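Long-range contact in hypothetical protein (PDB 4PEO), which is a cysteine protease that removes the N-terminal nine residues of ribosomal protein bL27, a cleavage essential for growth: residues 12-20 and 80-90. Sequence-based numbering, arbitrary orientation. Where two conformers were deposited one is given.
Sequences GKVTDVIMD and QLILQTMLVSL
Helix 77-96 lies across one face of the mixed beta-sheet of the Prp fold, and where it meets strand 14-20 the carboxamide of Gln80 clasps the backbone of Val14. Val14 N gives its hydrogen to Gln80 OE1 at 2.8 Å, while Gln80 NE2 returns one to Val14 O at 3.0 Å, nearly straight at 168° and within the plane of the amide. Glutamine suits the place because its side chain ends in both a donor and an acceptor. The chain bends at chi2 (-65°), which folds the amide over toward the strand. A water gives one hydrogen to Gly12 O and the other to Gln80 OE1, so OE1 accepts from Val14 N and from the water; Val14 O likewise has a second donor, Ser71 OG.

Beyond this polar end the interface is apolar. Val14 and Val17, beta-branched as suits a strand, point their methyls at the helix, where leucines supply apolar methyls opposite. Val14 CG2 meets Leu87 CD1 tip to tip (3.9 Å), while Val14 CB rests near Leu83 CD1 (4.1 Å). The classic beta bulge of Thr15 and Asp16, opposite Thr7, precedes Val17. There Met86, bent at chi3 (71°), presents CE end-on to Val17 CG1 at 3.8 Å. Met19 CE approaches Leu90 CD2 at 4.2 Å, and its side chain also neighbours His22, assigned as the active-site proton donor. Paired amide bonds thus fix the helix against the strand's start; farther on, where the backbones diverge, long unbranched methionines reach across to keep contact.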
loop_
_atom_site.group_PDB
_atom_site.type_symbol
_atom_site.label_atom_id
_atom_site.label_comp_id
_atom_site.label_asym_id
_atom_site.label_seq_id
_atom_site.Cartn_x
_atom_site.Cartn_y
_atom_site.Cartn_z
ATOM N N GLY B 12 -18.578 4.895 8.335
ATOM C CA GLY B 12 -17.745 3.952 7.595
ATOM C C GLY B 12 -16.374 4.472 7.204
ATOM O O GLY B 12 -15.706 3.891 6.337
ATOM N N LYS B 13 -15.924 5.548 7.884
ATOM C CA LYS B 13 -14.624 6.154 7.606
ATOM C C LYS B 13 -13.568 5.637 8.574
ATOM O O LYS B 13 -13.848 5.493 9.757
ATOM C CB LYS B 13 -14.705 7.691 7.680
ATOM C CG LYS B 13 -15.806 8.318 6.798
ATOM C CD LYS B 13 -15.736 7.878 5.324
ATOM C CE LYS B 13 -16.913 8.389 4.525
ATOM N NZ LYS B 13 -16.683 9.778 4.070
ATOM N N VAL B 14 -12.356 5.378 8.067
ATOM C CA VAL B 14 -11.238 4.920 8.909
ATOM C C VAL B 14 -10.734 6.178 9.631
ATOM O O VAL B 14 -10.229 7.097 8.979
ATOM C CB VAL B 14 -10.110 4.250 8.073
ATOM C CG1 VAL B 14 -8.908 3.901 8.962
ATOM C CG2 VAL B 14 -10.616 2.999 7.345
ATOM N N THR B 15 -10.890 6.226 10.958
ATOM C CA THR B 15 -10.472 7.399 11.746
ATOM C C THR B 15 -9.124 7.201 12.394
ATOM O O THR B 15 -8.428 8.184 12.645
ATOM C CB THR B 15 -11.535 7.781 12.790
ATOM O OG1 THR B 15 -11.655 6.727 13.757
ATOM C CG2 THR B 15 -12.913 8.083 12.143
ATOM N N ASP B 16 -8.799 5.955 12.770
ATOM C CA ASP B 16 -7.547 5.694 13.463
ATOM C C ASP B 16 -6.994 4.354 13.094
ATOM O O ASP B 16 -7.743 3.385 12.944
ATOM C CB ASP B 16 -7.803 5.671 14.993
ATOM C CG ASP B 16 -8.337 6.961 15.567
ATOM O OD1 ASP B 16 -9.555 7.198 15.452
ATOM O OD2 ASP B 16 -7.544 7.716 16.174
ATOM N N VAL B 17 -5.676 4.263 13.037
ATOM C CA VAL B 17 -4.982 2.998 12.853
ATOM C C VAL B 17 -3.796 3.108 13.797
ATOM O O VAL B 17 -3.071 4.107 13.723
ATOM C CB VAL B 17 -4.524 2.761 11.387
ATOM C CG1 VAL B 17 -3.656 1.505 11.282
ATOM C CG2 VAL B 17 -5.723 2.638 10.441
ATOM N N ILE B 18 -3.597 2.118 14.683
ATOM C CA ILE B 18 -2.432 2.138 15.575
ATOM C C ILE B 18 -1.672 0.845 15.395
ATOM O O ILE B 18 -2.237 -0.221 15.644
ATOM C CB ILE B 18 -2.801 2.355 17.065
ATOM C CG1 ILE B 18 -3.728 3.589 17.219
ATOM C CG2 ILE B 18 -1.521 2.468 17.912
ATOM C CD1 ILE B 18 -4.216 3.895 18.646
ATOM N N MET B 19 -0.386 0.935 15.005
ATOM C CA MET B 19 0.458 -0.254 14.870
ATOM C C MET B 19 1.463 -0.276 16.010
ATOM O O MET B 19 2.110 0.741 16.298
ATOM C CB MET B 19 1.202 -0.274 13.514
ATOM C CG MET B 19 2.127 -1.493 13.335
ATOM S SD MET B 19 2.896 -1.647 11.653
ATOM C CE MET B 19 1.559 -2.159 10.794
ATOM N N ASP B 20 1.626 -1.447 16.636
ATOM C CA ASP B 20 2.613 -1.602 17.695
ATOM C C ASP B 20 3.280 -2.967 17.588
ATOM O O ASP B 20 2.656 -3.910 17.096
ATOM C CB ASP B 20 2.010 -1.343 19.087
ATOM C CG ASP B 20 3.064 -1.283 20.185
ATOM O OD1 ASP B 20 4.054 -0.520 20.026
ATOM O OD2 ASP B 20 2.931 -2.029 21.174
ATOM N N GLN B 80 -9.085 8.106 2.194
ATOM C CA GLN B 80 -9.859 6.945 2.656
ATOM C C GLN B 80 -9.564 5.703 1.804
ATOM O O GLN B 80 -9.373 4.613 2.360
ATOM C CB GLN B 80 -11.355 7.253 2.690
ATOM C CG GLN B 80 -11.738 8.144 3.892
ATOM C CD GLN B 80 -11.518 7.431 5.215
ATOM O OE1 GLN B 80 -12.001 6.321 5.418
ATOM N NE2 GLN B 80 -10.806 8.049 6.155
ATOM N N LEU B 81 -9.459 5.877 0.478
ATOM C CA LEU B 81 -9.112 4.755 -0.407
ATOM C C LEU B 81 -7.714 4.220 -0.064
ATOM O O LEU B 81 -7.512 3.005 -0.035
ATOM C CB LEU B 81 -9.170 5.166 -1.885
ATOM C CG LEU B 81 -8.883 4.058 -2.893
ATOM C CD1 LEU B 81 -9.890 2.909 -2.769
ATOM C CD2 LEU B 81 -8.865 4.600 -4.304
ATOM N N ILE B 82 -6.752 5.115 0.204
ATOM C CA ILE B 82 -5.395 4.694 0.581
ATOM C C ILE B 82 -5.423 3.908 1.896
ATOM O O ILE B 82 -4.767 2.869 2.015
ATOM C CB ILE B 82 -4.426 5.905 0.612
ATOM C CG1 ILE B 82 -4.266 6.485 -0.826
ATOM C CG2 ILE B 82 -3.052 5.476 1.182
ATOM C CD1 ILE B 82 -3.508 7.838 -0.880
ATOM N N LEU B 83 -6.217 4.372 2.873
ATOM C CA LEU B 83 -6.334 3.662 4.151
ATOM C C LEU B 83 -6.983 2.287 3.965
ATOM O O LEU B 83 -6.511 1.309 4.552
ATOM C CB LEU B 83 -7.101 4.516 5.172
ATOM C CG LEU B 83 -6.314 5.723 5.712
ATOM C CD1 LEU B 83 -7.255 6.685 6.450
ATOM C CD2 LEU B 83 -5.163 5.264 6.631
ATOM N N GLN B 84 -8.006 2.197 3.139
ATOM C CA GLN B 84 -8.624 0.936 2.855
ATOM C C GLN B 84 -7.676 0.003 2.129
ATOM O O GLN B 84 -7.667 -1.141 2.399
ATOM C CB GLN B 84 -9.866 1.139 2.051
ATOM C CG GLN B 84 -10.864 1.996 2.776
ATOM C CD GLN B 84 -12.191 1.358 2.820
ATOM O OE1 GLN B 84 -12.707 0.888 1.792
ATOM N NE2 GLN B 84 -12.766 1.306 4.007
ATOM N N THR B 85 -6.867 0.549 1.238
ATOM C CA THR B 85 -5.838 -0.215 0.511
ATOM C C THR B 85 -4.817 -0.768 1.510
ATOM O O THR B 85 -4.432 -1.940 1.411
ATOM C CB THR B 85 -5.170 0.670 -0.563
ATOM O OG1 THR B 85 -6.148 0.971 -1.570
ATOM C CG2 THR B 85 -3.937 -0.014 -1.221
ATOM N N MET B 86 -4.355 0.091 2.433
ATOM C CA MET B 86 -3.415 -0.297 3.492
ATOM C C MET B 86 -4.020 -1.456 4.293
ATOM O O MET B 86 -3.314 -2.419 4.562
ATOM C CB MET B 86 -3.196 0.909 4.420
ATOM C CG MET B 86 -1.976 0.750 5.351
ATOM S SD MET B 86 -1.963 2.089 6.643
ATOM C CE MET B 86 -3.224 1.550 7.495
ATOM N N LEU B 87 -5.314 -1.377 4.641
ATOM C CA LEU B 87 -5.987 -2.436 5.417
ATOM C C LEU B 87 -6.100 -3.739 4.646
ATOM O O LEU B 87 -5.782 -4.797 5.193
ATOM C CB LEU B 87 -7.351 -1.966 5.953
ATOM C CG LEU B 87 -7.304 -0.754 6.915
ATOM C CD1 LEU B 87 -8.704 -0.352 7.343
ATOM C CD2 LEU B 87 -6.347 -1.002 8.092
ATOM N N VAL B 88 -6.460 -3.672 3.342
ATOM C CA VAL B 88 -6.500 -4.874 2.499
ATOM C C VAL B 88 -5.092 -5.501 2.430
ATOM O O VAL B 88 -4.956 -6.736 2.530
ATOM C CB VAL B 88 -7.086 -4.558 1.093
ATOM C CG1 VAL B 88 -6.890 -5.734 0.124
ATOM C CG2 VAL B 88 -8.564 -4.194 1.196
ATOM N N SER B 89 -4.043 -4.647 2.295
ATOM C CA SER B 89 -2.663 -5.132 2.229
ATOM C C SER B 89 -2.234 -5.813 3.536
ATOM O O SER B 89 -1.590 -6.875 3.491
ATOM C CB SER B 89 -1.710 -4.001 1.875
ATOM O OG SER B 89 -0.455 -4.541 1.512
ATOM N N LEU B 90 -2.635 -5.248 4.689
ATOM C CA LEU B 90 -2.319 -5.818 6.011
ATOM C C LEU B 90 -3.083 -7.122 6.231
ATOM O O LEU B 90 -2.512 -8.089 6.746
ATOM C CB LEU B 90 -2.616 -4.802 7.129
ATOM C CG LEU B 90 -1.687 -3.573 7.187
ATOM C CD1 LEU B 90 -2.165 -2.575 8.260
ATOM C CD2 LEU B 90 -0.218 -3.976 7.420
HETATM O O HOH W 1 -13.507 4.538 4.325
#